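Local coordinates for kinesin-like protein KIF19 (Mus musculus, PDB 5GSZ) that walks toward microtubule plus ends as a kinesin-8 motor and depolymerizes microtubules at ciliary tips, so regulating the length of motile cilia, at residues L12-R17 with Y65-A70; A321-A326 with R334-Y339; K86-G91 with R316-A321; M79-T84 with P121-R126. All blocks are in the same frame, centred on the assembly; numbering follows the deposited sequence.

How the contacts relate
All four contacts belong to the kinesin motor domain, and three meet on its central mixed sheet. Strand 12-18 of contact 1 lies beside strand 315-323, which contacts 2 and 3 share; Ala321 belongs to both. Probable backbone hydrogen bonds, such as Arg17 N to Ala321 O at 2.8 Å, tie contact 1 to that strand. Helix 330-340 of contact 2 lies over one face of the sheet; segment 86-91 of contact 3 and the helices of contact 4 lie on the other, the two contact centres about 10 Å apart. ADP lies near Arg17 of contact 1, about 6 Å from the His322 side chain (contact 2) and about 7 Å from that of Val80 (contact 4).

Contact 1 of 4, residues L12-R17 with Y65-A70; sequences LMVALR and YLFDVA. With ADP (adenosine-5'-diphosphate), chain B.
Leu16 covers one face of the Phe67 ring. Its CB makes a CH-pi contact over the ring centre, 3.6 Å from the Phe67 centroid and 4° off the ring normal. The strand itself sets CB there, and CG, anti to the backbone N (chi1 -166°), then carries Leu16 CD1 over the same face toward Phe67 CZ. The ring edge is filled by Val14, whose CG1 lies near the ring plane beside Phe67 CD1. Beyond the ring, Leu337 of helix 330-340 touches both Leu16 and Phe67. An alanine in place of Phe67 would probably open a gap beneath Leu16 and leave Leu16 CD1 and the Val14 methyl without their apolar wall.

On the other side of the strand, Val69 CG1 is lodged against Ala15 CB at 3.4 Å, and the bent Met13 chain brings SD to the same methyl. Asp68 closes the end of the pairing: its OD2 receives Val14 N through the anti lone pair at 2.7 Å, in a nearly straight bond (169°), and its own N gives a weak bond to Val14 O. Leu16 N then donates to Val69 O at 3.0 Å, in the carbonyl plane. This is parallel pairing of an edge strand, 69-71, with strand 12-18 in the central sheet of the kinesin motor domain, whose Arg17 lines the ADP pocket.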
loop_
_atom_site.group_PDB
_atom_site.type_symbol
_atom_site.label_atom_id
_atom_site.label_comp_id
_atom_site.label_asym_id
_atom_site.label_seq_id
_atom_site.Cartn_x
_atom_site.Cartn_y
_atom_site.Cartn_z
ATOM N N LEU A 12 14.027 -1.585 2.361
ATOM C CA LEU A 12 12.914 -0.967 1.658
ATOM C C LEU A 12 13.045 -1.163 0.157
ATOM O O LEU A 12 14.142 -1.050 -0.398
ATOM C CB LEU A 12 12.841 0.521 1.943
ATOM C CG LEU A 12 11.933 1.288 0.984
ATOM C CD1 LEU A 12 10.477 0.969 1.263
ATOM C CD2 LEU A 12 12.206 2.766 1.085
ATOM N N MET A 13 11.918 -1.453 -0.495
ATOM C CA MET A 13 11.823 -1.482 -1.943
ATOM C C MET A 13 10.752 -0.509 -2.413
ATOM O O MET A 13 9.642 -0.486 -1.866
ATOM C CB MET A 13 11.482 -2.861 -2.480
ATOM C CG MET A 13 10.939 -2.695 -3.899
ATOM S SD MET A 13 10.803 -4.089 -4.998
ATOM C CE MET A 13 9.041 -4.267 -4.965
ATOM N N VAL A 14 11.070 0.258 -3.452
ATOM C CA VAL A 14 10.123 1.151 -4.104
ATOM C C VAL A 14 9.918 0.691 -5.547
ATOM O O VAL A 14 10.888 0.416 -6.265
ATOM C CB VAL A 14 10.620 2.600 -4.044
ATOM C CG1 VAL A 14 9.636 3.515 -4.737
ATOM C CG2 VAL A 14 10.837 2.989 -2.604
ATOM N N ALA A 15 8.663 0.577 -5.960
ATOM C CA ALA A 15 8.319 0.184 -7.315
ATOM C C ALA A 15 7.462 1.286 -7.921
ATOM O O ALA A 15 6.767 2.005 -7.197
ATOM C CB ALA A 15 7.583 -1.160 -7.327
ATOM N N LEU A 16 7.507 1.440 -9.247
ATOM C CA LEU A 16 6.597 2.378 -9.899
ATOM C C LEU A 16 5.826 1.671 -10.998
ATOM O O LEU A 16 6.428 1.018 -11.859
ATOM C CB LEU A 16 7.306 3.610 -10.477
ATOM C CG LEU A 16 6.187 4.629 -10.781
ATOM C CD1 LEU A 16 6.446 6.002 -10.153
ATOM C CD2 LEU A 16 5.860 4.751 -12.272
ATOM N N ARG A 17 4.496 1.816 -10.967
ATOM C CA ARG A 17 3.599 1.240 -11.962
ATOM C C ARG A 17 2.914 2.340 -12.756
ATOM O O ARG A 17 2.253 3.209 -12.178
ATOM C CB ARG A 17 2.543 0.355 -11.314
ATOM C CG ARG A 17 1.744 -0.462 -12.310
ATOM C CD ARG A 17 0.929 -1.474 -11.573
ATOM N NE ARG A 17 0.315 -2.431 -12.456
ATOM C CZ ARG A 17 -0.435 -3.433 -12.033
ATOM N NH1 ARG A 17 -0.659 -3.573 -10.739
ATOM N NH2 ARG A 17 -0.971 -4.283 -12.898
ATOM N N TYR A 65 13.630 9.159 -13.765
ATOM C CA TYR A 65 13.535 8.709 -12.384
ATOM C C TYR A 65 13.833 7.222 -12.315
ATOM O O TYR A 65 13.451 6.464 -13.211
ATOM C CB TYR A 65 12.153 8.974 -11.779
ATOM C CG TYR A 65 11.696 10.413 -11.839
ATOM C CD1 TYR A 65 11.314 11.005 -13.040
ATOM C CD2 TYR A 65 11.650 11.186 -10.686
ATOM C CE1 TYR A 65 10.890 12.319 -13.080
ATOM C CE2 TYR A 65 11.234 12.490 -10.724
ATOM C CZ TYR A 65 10.857 13.057 -11.915
ATOM O OH TYR A 65 10.432 14.365 -11.919
ATOM N N LEU A 66 14.502 6.800 -11.247
ATOM C CA LEU A 66 14.914 5.412 -11.094
ATOM C C LEU A 66 14.267 4.816 -9.853
ATOM O O LEU A 66 14.111 5.489 -8.824
ATOM C CB LEU A 66 16.447 5.278 -11.021
ATOM N N PHE A 67 13.883 3.550 -9.976
ATOM C CA PHE A 67 13.164 2.811 -8.956
ATOM C C PHE A 67 13.741 1.408 -8.901
ATOM O O PHE A 67 14.400 0.954 -9.838
ATOM C CB PHE A 67 11.663 2.725 -9.267
ATOM C CG PHE A 67 11.006 4.052 -9.478
ATOM C CD1 PHE A 67 10.454 4.743 -8.412
ATOM C CD2 PHE A 67 10.929 4.606 -10.745
ATOM C CE1 PHE A 67 9.855 5.956 -8.604
ATOM C CE2 PHE A 67 10.323 5.826 -10.941
ATOM C CZ PHE A 67 9.785 6.498 -9.871
ATOM N N ASP A 68 13.467 0.711 -7.800
ATOM C CA ASP A 68 13.891 -0.685 -7.702
ATOM C C ASP A 68 13.315 -1.513 -8.841
ATOM O O ASP A 68 13.995 -2.401 -9.366
ATOM C CB ASP A 68 13.484 -1.260 -6.350
ATOM C CG ASP A 68 14.232 -0.622 -5.224
ATOM O OD1 ASP A 68 15.470 -0.539 -5.333
ATOM O OD2 ASP A 68 13.589 -0.147 -4.268
ATOM N N VAL A 69 12.080 -1.233 -9.246
ATOM C CA VAL A 69 11.475 -1.920 -10.378
ATOM C C VAL A 69 10.404 -1.017 -10.964
ATOM O O VAL A 69 9.805 -0.195 -10.262
ATOM C CB VAL A 69 10.917 -3.302 -9.950
ATOM C CG1 VAL A 69 9.865 -3.149 -8.879
ATOM C CG2 VAL A 69 10.394 -4.091 -11.159
ATOM N N ALA A 70 10.175 -1.163 -12.265
ATOM C CA ALA A 70 9.195 -0.366 -12.984
ATOM C C ALA A 70 8.239 -1.292 -13.723
ATOM O O ALA A 70 8.601 -2.420 -14.073
ATOM C CB ALA A 70 9.885 0.583 -13.959
HETATM P PB ADP B . -7.084 3.997 -7.411
HETATM O O1B ADP B . -7.366 2.736 -6.627
HETATM O O2B ADP B . -5.640 4.415 -7.261
HETATM O O3B ADP B . -8.123 5.074 -7.255
HETATM P PA ADP B . -8.154 2.307 -9.374
HETATM O O1A ADP B . -7.259 1.128 -9.606
HETATM O O2A ADP B . -9.308 2.245 -8.406
HETATM O O3A ADP B . -7.250 3.591 -8.966
HETATM O "O5'" ADP B . -8.870 2.754 -10.737
HETATM C "C5'" ADP B . -8.234 2.788 -12.004
HETATM C "C4'" ADP B . -9.223 2.233 -13.008
HETATM O "O4'" ADP B . -8.454 1.752 -14.102
HETATM C "C3'" ADP B . -9.884 1.019 -12.411
HETATM O "O3'" ADP B . -11.091 0.827 -13.150
HETATM C "C2'" ADP B . -8.899 -0.097 -12.683
HETATM O "O2'" ADP B . -9.581 -1.336 -12.917
HETATM C "C1'" ADP B . -8.185 0.359 -13.951
HETATM N N9 ADP B . -6.716 0.160 -13.872
HETATM C C8 ADP B . -5.877 0.718 -12.971
HETATM N N7 ADP B . -4.584 0.347 -13.176
HETATM C C5 ADP B . -4.593 -0.478 -14.237
HETATM C C6 ADP B . -3.575 -1.240 -14.969
HETATM N N6 ADP B . -2.269 -1.178 -14.604
HETATM N N1 ADP B . -3.996 -1.990 -16.011
HETATM C C2 ADP B . -5.286 -2.038 -16.379
HETATM N N3 ADP B . -6.272 -1.383 -15.743
HETATM C C4 ADP B . -5.990 -0.599 -14.688
#

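Contact 2 of 4, residues A321-A326 with R334-Y339; sequences AHISPA and RNTLTY
Thr336 rests its methyl branch on Ala321 and Ile323, joining helix 330-340 to the end of strand 315-323 as one of the helices that cover the central sheet of the kinesin motor domain. The short strand and helix segments run nearly antiparallel, at 157°, with their axes 8.5 Å apart, and no hydrogen bond crosses between them. On the far side of the strand from this helix, the His322 ring is held by Tyr103 O at ND1 and Thr113 OG1 at NE2, close to the P-loop.

The helical segment begins at Arg334, whose carbonyl oxygen takes both the backbone N and the hydroxyl of Thr338, one from each face of its plane. Two residues on, Thr336 carries most of the contact. With OG1 at chi1 -54°, CG2 stands anti to the backbone N, and this methyl meets Ala321 CB at 4.0 Å and lies near His322 O. Its OG1 turns back along the helix and bonds to Glu332 O. Leu337 follows, and brings CD1 to Ile323 CD1 at 4.3 Å; its side chain also packs on Val42 and Leu44 of strand 41-45. Farther along, Tyr339 stacks its ring with that of Tyr103. Across from Thr336, the chi1 of Ile323 (70°) sets CG2 anti to the carbonyl carbon and facing the helix, where Ile323 CG2 is 3.9 Å from Thr336 CB.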
loop_
_atom_site.group_PDB
_atom_site.type_symbol
_atom_site.label_atom_id
_atom_site.label_comp_id
_atom_site.label_asym_id
_atom_site.label_seq_id
_atom_site.Cartn_x
_atom_site.Cartn_y
_atom_site.Cartn_z
ATOM N N ALA A 321 4.322 2.791 -5.998
ATOM C CA ALA A 321 3.779 4.049 -6.489
ATOM C C ALA A 321 3.107 3.862 -7.849
ATOM O O ALA A 321 3.566 3.078 -8.685
ATOM C CB ALA A 321 4.888 5.089 -6.595
ATOM N N HIS A 322 2.028 4.613 -8.074
ATOM C CA HIS A 322 1.208 4.523 -9.281
ATOM C C HIS A 322 1.074 5.883 -9.946
ATOM O O HIS A 322 0.849 6.885 -9.263
ATOM C CB HIS A 322 -0.195 3.990 -8.938
ATOM C CG HIS A 322 -0.180 2.612 -8.357
ATOM N ND1 HIS A 322 0.089 2.366 -7.028
ATOM C CD2 HIS A 322 -0.378 1.403 -8.933
ATOM C CE1 HIS A 322 0.042 1.066 -6.809
ATOM N NE2 HIS A 322 -0.234 0.458 -7.952
ATOM N N ILE A 323 1.195 5.924 -11.277
ATOM C CA ILE A 323 0.946 7.150 -12.037
ATOM C C ILE A 323 0.125 6.840 -13.279
ATOM O O ILE A 323 0.077 5.707 -13.767
ATOM C CB ILE A 323 2.226 7.908 -12.492
ATOM C CG1 ILE A 323 2.965 7.118 -13.572
ATOM C CG2 ILE A 323 3.135 8.270 -11.303
ATOM C CD1 ILE A 323 4.203 7.804 -14.090
ATOM N N SER A 324 -0.517 7.880 -13.782
ATOM C CA SER A 324 -1.049 7.915 -15.129
ATOM C C SER A 324 0.063 8.271 -16.119
ATOM O O SER A 324 0.983 9.028 -15.787
ATOM C CB SER A 324 -2.173 8.936 -15.227
ATOM O OG SER A 324 -2.619 9.078 -16.559
ATOM N N PRO A 325 0.025 7.721 -17.329
ATOM C CA PRO A 325 0.976 8.152 -18.366
ATOM C C PRO A 325 0.504 9.377 -19.125
ATOM O O PRO A 325 1.198 9.819 -20.046
ATOM C CB PRO A 325 1.047 6.929 -19.291
ATOM C CG PRO A 325 -0.317 6.273 -19.160
ATOM C CD PRO A 325 -0.876 6.648 -17.801
ATOM N N ALA A 326 -0.641 9.928 -18.726
ATOM C CA ALA A 326 -1.302 10.993 -19.459
ATOM C C ALA A 326 -0.671 12.360 -19.205
ATOM O O ALA A 326 -0.356 12.726 -18.060
ATOM C CB ALA A 326 -2.775 11.040 -19.072
ATOM N N ARG A 334 4.577 14.025 -11.562
ATOM C CA ARG A 334 5.875 14.536 -11.137
ATOM C C ARG A 334 5.985 14.589 -9.613
ATOM O O ARG A 334 7.024 14.234 -9.050
ATOM C CB ARG A 334 6.121 15.916 -11.753
ATOM C CG ARG A 334 7.255 16.675 -11.084
ATOM C CD ARG A 334 7.558 17.989 -11.767
ATOM N NE ARG A 334 6.442 18.926 -11.684
ATOM C CZ ARG A 334 6.499 20.169 -12.136
ATOM N NH1 ARG A 334 7.614 20.603 -12.689
ATOM N NH2 ARG A 334 5.448 20.966 -12.047
ATOM N N ASN A 335 4.929 15.007 -8.924
ATOM C CA ASN A 335 4.928 14.883 -7.475
ATOM C C ASN A 335 5.164 13.436 -7.057
ATOM O O ASN A 335 5.989 13.156 -6.180
ATOM C CB ASN A 335 3.617 15.420 -6.902
ATOM C CG ASN A 335 3.506 16.921 -7.038
ATOM O OD1 ASN A 335 4.502 17.599 -7.293
ATOM N ND2 ASN A 335 2.305 17.453 -6.858
ATOM N N THR A 336 4.474 12.497 -7.698
ATOM C CA THR A 336 4.605 11.104 -7.294
ATOM C C THR A 336 6.021 10.604 -7.548
ATOM O O THR A 336 6.680 10.086 -6.634
ATOM C CB THR A 336 3.563 10.236 -8.012
ATOM O OG1 THR A 336 2.259 10.785 -7.798
ATOM C CG2 THR A 336 3.580 8.802 -7.487
ATOM N N LEU A 337 6.519 10.789 -8.777
ATOM C CA LEU A 337 7.852 10.301 -9.131
ATOM C C LEU A 337 8.946 10.930 -8.271
ATOM O O LEU A 337 9.946 10.270 -7.968
ATOM C CB LEU A 337 8.121 10.574 -10.599
ATOM C CG LEU A 337 7.234 9.832 -11.577
ATOM C CD1 LEU A 337 7.111 10.650 -12.824
ATOM C CD2 LEU A 337 7.890 8.543 -11.905
ATOM N N THR A 338 8.777 12.200 -7.878
ATOM C CA THR A 338 9.695 12.840 -6.938
ATOM C C THR A 338 9.659 12.165 -5.568
ATOM O O THR A 338 10.696 11.964 -4.925
ATOM C CB THR A 338 9.328 14.314 -6.792
ATOM O OG1 THR A 338 9.543 14.967 -8.041
ATOM C CG2 THR A 338 10.148 14.996 -5.661
ATOM N N TYR A 339 8.457 11.854 -5.093
ATOM C CA TYR A 339 8.306 11.289 -3.766
ATOM C C TYR A 339 8.934 9.905 -3.694
ATOM O O TYR A 339 9.611 9.573 -2.716
ATOM C CB TYR A 339 6.820 11.265 -3.419
ATOM C CG TYR A 339 6.469 10.658 -2.091
ATOM C CD1 TYR A 339 6.616 11.378 -0.915
ATOM C CD2 TYR A 339 5.962 9.363 -2.015
ATOM C CE1 TYR A 339 6.280 10.816 0.304
ATOM C CE2 TYR A 339 5.632 8.797 -0.810
ATOM C CZ TYR A 339 5.787 9.526 0.345
ATOM O OH TYR A 339 5.454 8.959 1.544
#

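Contact 3 of 4, residues K86-G91 with R316-A321; sequences KSLIEG and RTVMIA
Arg316 reaches from its strand to the 86-91 segment and ends at the carbonyl of Leu88. Its CB meets Leu88 CD2 at 3.9 Å, the first point of apolar contact. The chain then bends at chi2 (136°) and again at chi3, curling round the leucine, and Arg316 CD stays within 4.2 Å of Leu88 CD2. The two side chains thus run past one another in opposite directions, the arginine toward the 86-91 backbone and the leucine toward the sheet.

At the tip, Arg316 NH1 donates to Leu88 O at 3.0 Å. This bond is bent, 138° at the hydrogen, and the oxygen is tilted 24° out of the guanidinium plane. The same Arg316 NH1 lies 3.6 Å from Gly91 CA, and NH2 lies near the Gly91 backbone. NH2 adds a weak hydrogen bond to Asn97 O, giving the guanidinium a second polar partner.

Leu88 CD1, the other branch, meets Val318 CG2 at 4.0 Å; the Leu88 side chain also touches Ala98 and Val100 of strand 97-103, which flanks strand 315-323 in the central sheet. The lead-in to helix 89-93 therefore spans two neighbouring parallel strands, while Lys86 and Ile89 turn to Tyr81 of helix 77-84.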
loop_
_atom_site.group_PDB
_atom_site.type_symbol
_atom_site.label_atom_id
_atom_site.label_comp_id
_atom_site.label_asym_id
_atom_site.label_seq_id
_atom_site.Cartn_x
_atom_site.Cartn_y
_atom_site.Cartn_z
ATOM N N LYS A 86 6.052 -11.458 -3.573
ATOM C CA LYS A 86 6.204 -12.903 -3.425
ATOM C C LYS A 86 7.298 -13.244 -2.415
ATOM O O LYS A 86 7.108 -14.085 -1.525
ATOM C CB LYS A 86 6.511 -13.540 -4.783
ATOM C CG LYS A 86 6.575 -15.055 -4.761
ATOM C CD LYS A 86 7.280 -15.559 -5.994
ATOM C CE LYS A 86 7.514 -17.064 -5.978
ATOM N NZ LYS A 86 6.254 -17.843 -6.110
ATOM N N SER A 87 8.451 -12.576 -2.526
ATOM C CA SER A 87 9.607 -12.872 -1.691
ATOM C C SER A 87 9.424 -12.454 -0.243
ATOM O O SER A 87 10.271 -12.796 0.585
ATOM C CB SER A 87 10.844 -12.184 -2.252
ATOM O OG SER A 87 10.809 -10.780 -2.028
ATOM N N LEU A 88 8.369 -11.710 0.090
ATOM C CA LEU A 88 8.093 -11.413 1.492
ATOM C C LEU A 88 7.599 -12.630 2.246
ATOM O O LEU A 88 7.723 -12.671 3.475
ATOM C CB LEU A 88 7.038 -10.312 1.627
ATOM C CG LEU A 88 7.360 -8.978 0.974
ATOM C CD1 LEU A 88 6.197 -8.011 1.165
ATOM C CD2 LEU A 88 8.660 -8.434 1.539
ATOM N N ILE A 89 7.040 -13.609 1.536
ATOM C CA ILE A 89 6.234 -14.635 2.183
ATOM C C ILE A 89 7.079 -15.494 3.118
ATOM O O ILE A 89 6.681 -15.750 4.263
ATOM C CB ILE A 89 5.516 -15.466 1.108
ATOM C CG1 ILE A 89 4.524 -14.566 0.382
ATOM C CG2 ILE A 89 4.802 -16.667 1.724
ATOM C CD1 ILE A 89 3.970 -15.145 -0.844
ATOM N N GLU A 90 8.259 -15.935 2.655
ATOM C CA GLU A 90 9.113 -16.798 3.462
ATOM C C GLU A 90 9.391 -16.182 4.822
ATOM O O GLU A 90 9.328 -16.874 5.846
ATOM C CB GLU A 90 10.424 -17.082 2.733
ATOM N N GLY A 91 9.671 -14.876 4.853
ATOM C CA GLY A 91 9.929 -14.210 6.119
ATOM C C GLY A 91 8.700 -14.117 7.007
ATOM O O GLY A 91 8.802 -14.208 8.237
ATOM N N ARG A 316 10.484 -5.660 6.566
ATOM C CA ARG A 316 10.585 -5.235 5.181
ATOM C C ARG A 316 9.398 -4.355 4.807
ATOM O O ARG A 316 8.308 -4.471 5.381
ATOM C CB ARG A 316 10.672 -6.454 4.261
ATOM C CG ARG A 316 11.949 -7.258 4.456
ATOM C CD ARG A 316 11.609 -8.719 4.488
ATOM N NE ARG A 316 10.656 -9.000 5.567
ATOM C CZ ARG A 316 9.855 -10.067 5.609
ATOM N NH1 ARG A 316 9.863 -10.976 4.624
ATOM N NH2 ARG A 316 9.026 -10.218 6.641
ATOM N N THR A 317 9.636 -3.446 3.859
ATOM C CA THR A 317 8.607 -2.537 3.378
ATOM C C THR A 317 8.718 -2.433 1.873
ATOM O O THR A 317 9.820 -2.278 1.345
ATOM C CB THR A 317 8.723 -1.143 4.005
ATOM O OG1 THR A 317 8.621 -1.256 5.426
ATOM C CG2 THR A 317 7.605 -0.224 3.496
ATOM N N VAL A 318 7.570 -2.509 1.203
ATOM C CA VAL A 318 7.455 -2.422 -0.245
ATOM C C VAL A 318 6.424 -1.354 -0.558
ATOM O O VAL A 318 5.249 -1.507 -0.209
ATOM C CB VAL A 318 7.025 -3.763 -0.859
ATOM C CG1 VAL A 318 6.839 -3.627 -2.375
ATOM C CG2 VAL A 318 8.018 -4.837 -0.515
ATOM N N MET A 319 6.845 -0.281 -1.213
ATOM C CA MET A 319 5.904 0.716 -1.707
ATOM C C MET A 319 5.756 0.570 -3.208
ATOM O O MET A 319 6.756 0.481 -3.927
ATOM C CB MET A 319 6.330 2.145 -1.395
ATOM C CG MET A 319 5.380 3.135 -2.048
ATOM S SD MET A 319 5.765 4.870 -1.794
ATOM C CE MET A 319 7.381 4.955 -2.521
ATOM N N ILE A 320 4.519 0.547 -3.674
ATOM C CA ILE A 320 4.227 0.545 -5.096
ATOM C C ILE A 320 3.551 1.871 -5.419
ATOM O O ILE A 320 2.356 2.063 -5.147
ATOM C CB ILE A 320 3.352 -0.640 -5.501
ATOM C CG1 ILE A 320 3.997 -1.944 -5.057
ATOM C CG2 ILE A 320 3.139 -0.634 -7.000
ATOM C CD1 ILE A 320 3.249 -3.159 -5.569
ATOM N N ALA A 321 4.322 2.791 -5.998
ATOM C CA ALA A 321 3.779 4.049 -6.489
ATOM C C ALA A 321 3.107 3.862 -7.849
ATOM O O ALA A 321 3.566 3.078 -8.685
ATOM C CB ALA A 321 4.888 5.089 -6.595
#

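Contact 4 of 4, residues M79-T84 with P121-R126; sequences MVYQAT and PGIYVR
The Tyr81 ring has Arg126 CB over one face, 3.8 Å from the ring centroid and 15° off its normal, a CH-pi contact displaced toward the rim. Ile123 CD1 comes in at the ring edge, near the plane. The guanidinium is turned 59° from the ring, and the arginine meets the tyrosine through its aliphatic part, with Arg126 CD 3.7 Å from Tyr81 CB.

Tyr81 CG is anti to its backbone N (chi1 162°), sending the ring along helix 123-136 to its hydroxyl partner, Asp130 OD2. Ile123 CD1 fills the groove beside it, 3.5 Å from Tyr81 CA, also touching Val80 CG1 and Thr84 OG1. Thr84 OG1 bonds to Val80 O.

A serine at Tyr81 would probably uncover the Arg126 methylenes and leave Asp130 without its bond to the Tyr81 hydroxyl. The contact is helix-to-helix packing, with the first turn of helix 123-136, Gly122 at its N-cap position, set against helix 77-84 on the nucleotide-side flank of the kinesin motor domain.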
loop_
_atom_site.group_PDB
_atom_site.type_symbol
_atom_site.label_atom_id
_atom_site.label_comp_id
_atom_site.label_asym_id
_atom_site.label_seq_id
_atom_site.Cartn_x
_atom_site.Cartn_y
_atom_site.Cartn_z
ATOM N N MET A 79 3.006 -10.686 -12.773
ATOM C CA MET A 79 4.388 -10.231 -12.846
ATOM C C MET A 79 4.652 -9.150 -11.810
ATOM O O MET A 79 5.728 -9.110 -11.196
ATOM C CB MET A 79 4.703 -9.712 -14.242
ATOM C CG MET A 79 4.494 -10.711 -15.355
ATOM S SD MET A 79 4.855 -9.956 -16.950
ATOM C CE MET A 79 4.456 -11.339 -18.032
ATOM N N VAL A 80 3.677 -8.259 -11.614
ATOM C CA VAL A 80 3.770 -7.282 -10.535
ATOM C C VAL A 80 3.900 -7.993 -9.197
ATOM O O VAL A 80 4.736 -7.626 -8.361
ATOM C CB VAL A 80 2.559 -6.333 -10.564
ATOM C CG1 VAL A 80 2.363 -5.690 -9.201
ATOM C CG2 VAL A 80 2.777 -5.257 -11.602
ATOM N N TYR A 81 3.092 -9.031 -8.983
ATOM C CA TYR A 81 3.180 -9.784 -7.744
ATOM C C TYR A 81 4.554 -10.419 -7.570
ATOM O O TYR A 81 5.179 -10.293 -6.505
ATOM C CB TYR A 81 2.097 -10.847 -7.714
ATOM C CG TYR A 81 2.387 -11.915 -6.699
ATOM C CD1 TYR A 81 2.269 -11.652 -5.339
ATOM C CD2 TYR A 81 2.789 -13.187 -7.096
ATOM C CE1 TYR A 81 2.535 -12.628 -4.397
ATOM C CE2 TYR A 81 3.054 -14.164 -6.167
ATOM C CZ TYR A 81 2.925 -13.881 -4.818
ATOM O OH TYR A 81 3.186 -14.856 -3.891
ATOM N N GLN A 82 5.038 -11.119 -8.605
ATOM C CA GLN A 82 6.326 -11.795 -8.499
ATOM C C GLN A 82 7.432 -10.804 -8.156
ATOM O O GLN A 82 8.317 -11.101 -7.347
ATOM C CB GLN A 82 6.661 -12.521 -9.804
ATOM C CG GLN A 82 5.668 -13.573 -10.321
ATOM C CD GLN A 82 5.762 -14.918 -9.625
ATOM O OE1 GLN A 82 6.747 -15.214 -8.954
ATOM N NE2 GLN A 82 4.748 -15.757 -9.823
ATOM N N ALA A 83 7.385 -9.616 -8.738
ATOM C CA ALA A 83 8.463 -8.663 -8.554
ATOM C C ALA A 83 8.346 -7.860 -7.273
ATOM O O ALA A 83 9.297 -7.154 -6.918
ATOM C CB ALA A 83 8.516 -7.698 -9.737
ATOM N N THR A 84 7.220 -7.916 -6.575
ATOM C CA THR A 84 7.057 -7.007 -5.447
ATOM C C THR A 84 6.929 -7.717 -4.109
ATOM O O THR A 84 7.691 -7.401 -3.179
ATOM C CB THR A 84 5.845 -6.074 -5.655
ATOM O OG1 THR A 84 4.681 -6.849 -5.943
ATOM C CG2 THR A 84 6.111 -5.126 -6.785
ATOM N N PRO A 121 -7.018 -10.726 -10.760
ATOM C CA PRO A 121 -6.820 -10.471 -9.325
ATOM C C PRO A 121 -5.480 -9.823 -9.023
ATOM O O PRO A 121 -4.516 -9.928 -9.784
ATOM C CB PRO A 121 -6.893 -11.874 -8.711
ATOM C CG PRO A 121 -7.589 -12.711 -9.739
ATOM C CD PRO A 121 -7.168 -12.156 -11.048
ATOM N N GLY A 122 -5.413 -9.174 -7.864
ATOM C CA GLY A 122 -4.193 -8.475 -7.499
ATOM C C GLY A 122 -3.317 -9.105 -6.430
ATOM O O GLY A 122 -3.212 -10.330 -6.316
ATOM N N ILE A 123 -2.686 -8.241 -5.633
ATOM C CA ILE A 123 -1.636 -8.661 -4.712
ATOM C C ILE A 123 -2.203 -9.476 -3.549
ATOM O O ILE A 123 -1.589 -10.459 -3.122
ATOM C CB ILE A 123 -0.859 -7.435 -4.195
ATOM C CG1 ILE A 123 -0.009 -6.826 -5.301
ATOM C CG2 ILE A 123 0.019 -7.817 -2.991
ATOM C CD1 ILE A 123 0.969 -7.796 -5.899
ATOM N N TYR A 124 -3.344 -9.055 -2.989
ATOM C CA TYR A 124 -3.968 -9.750 -1.865
ATOM C C TYR A 124 -4.041 -11.251 -2.088
ATOM O O TYR A 124 -3.351 -12.015 -1.409
ATOM C CB TYR A 124 -5.393 -9.248 -1.592
ATOM C CG TYR A 124 -5.534 -7.808 -1.133
ATOM C CD1 TYR A 124 -4.501 -7.135 -0.487
ATOM C CD2 TYR A 124 -6.717 -7.122 -1.348
ATOM C CE1 TYR A 124 -4.666 -5.802 -0.066
ATOM C CE2 TYR A 124 -6.886 -5.832 -0.940
ATOM C CZ TYR A 124 -5.869 -5.162 -0.302
ATOM O OH TYR A 124 -6.080 -3.859 0.100
ATOM N N VAL A 125 -4.858 -11.680 -3.049
ATOM C CA VAL A 125 -5.110 -13.106 -3.209
ATOM C C VAL A 125 -3.854 -13.832 -3.687
ATOM O O VAL A 125 -3.595 -14.966 -3.279
ATOM C CB VAL A 125 -6.325 -13.361 -4.136
ATOM C CG1 VAL A 125 -7.558 -12.605 -3.668
ATOM C CG2 VAL A 125 -6.025 -12.975 -5.551
ATOM N N ARG A 126 -3.047 -13.202 -4.535
ATOM C CA ARG A 126 -1.819 -13.869 -4.971
ATOM C C ARG A 126 -0.906 -14.122 -3.787
ATOM O O ARG A 126 -0.293 -15.190 -3.674
ATOM C CB ARG A 126 -1.100 -13.046 -6.049
ATOM C CG ARG A 126 -1.829 -13.058 -7.373
ATOM C CD ARG A 126 -1.337 -12.039 -8.374
ATOM N NE ARG A 126 -1.528 -12.602 -9.711
ATOM C CZ ARG A 126 -2.658 -12.568 -10.417
ATOM N NH1 ARG A 126 -3.739 -11.962 -9.951
ATOM N NH2 ARG A 126 -2.713 -13.148 -11.601
#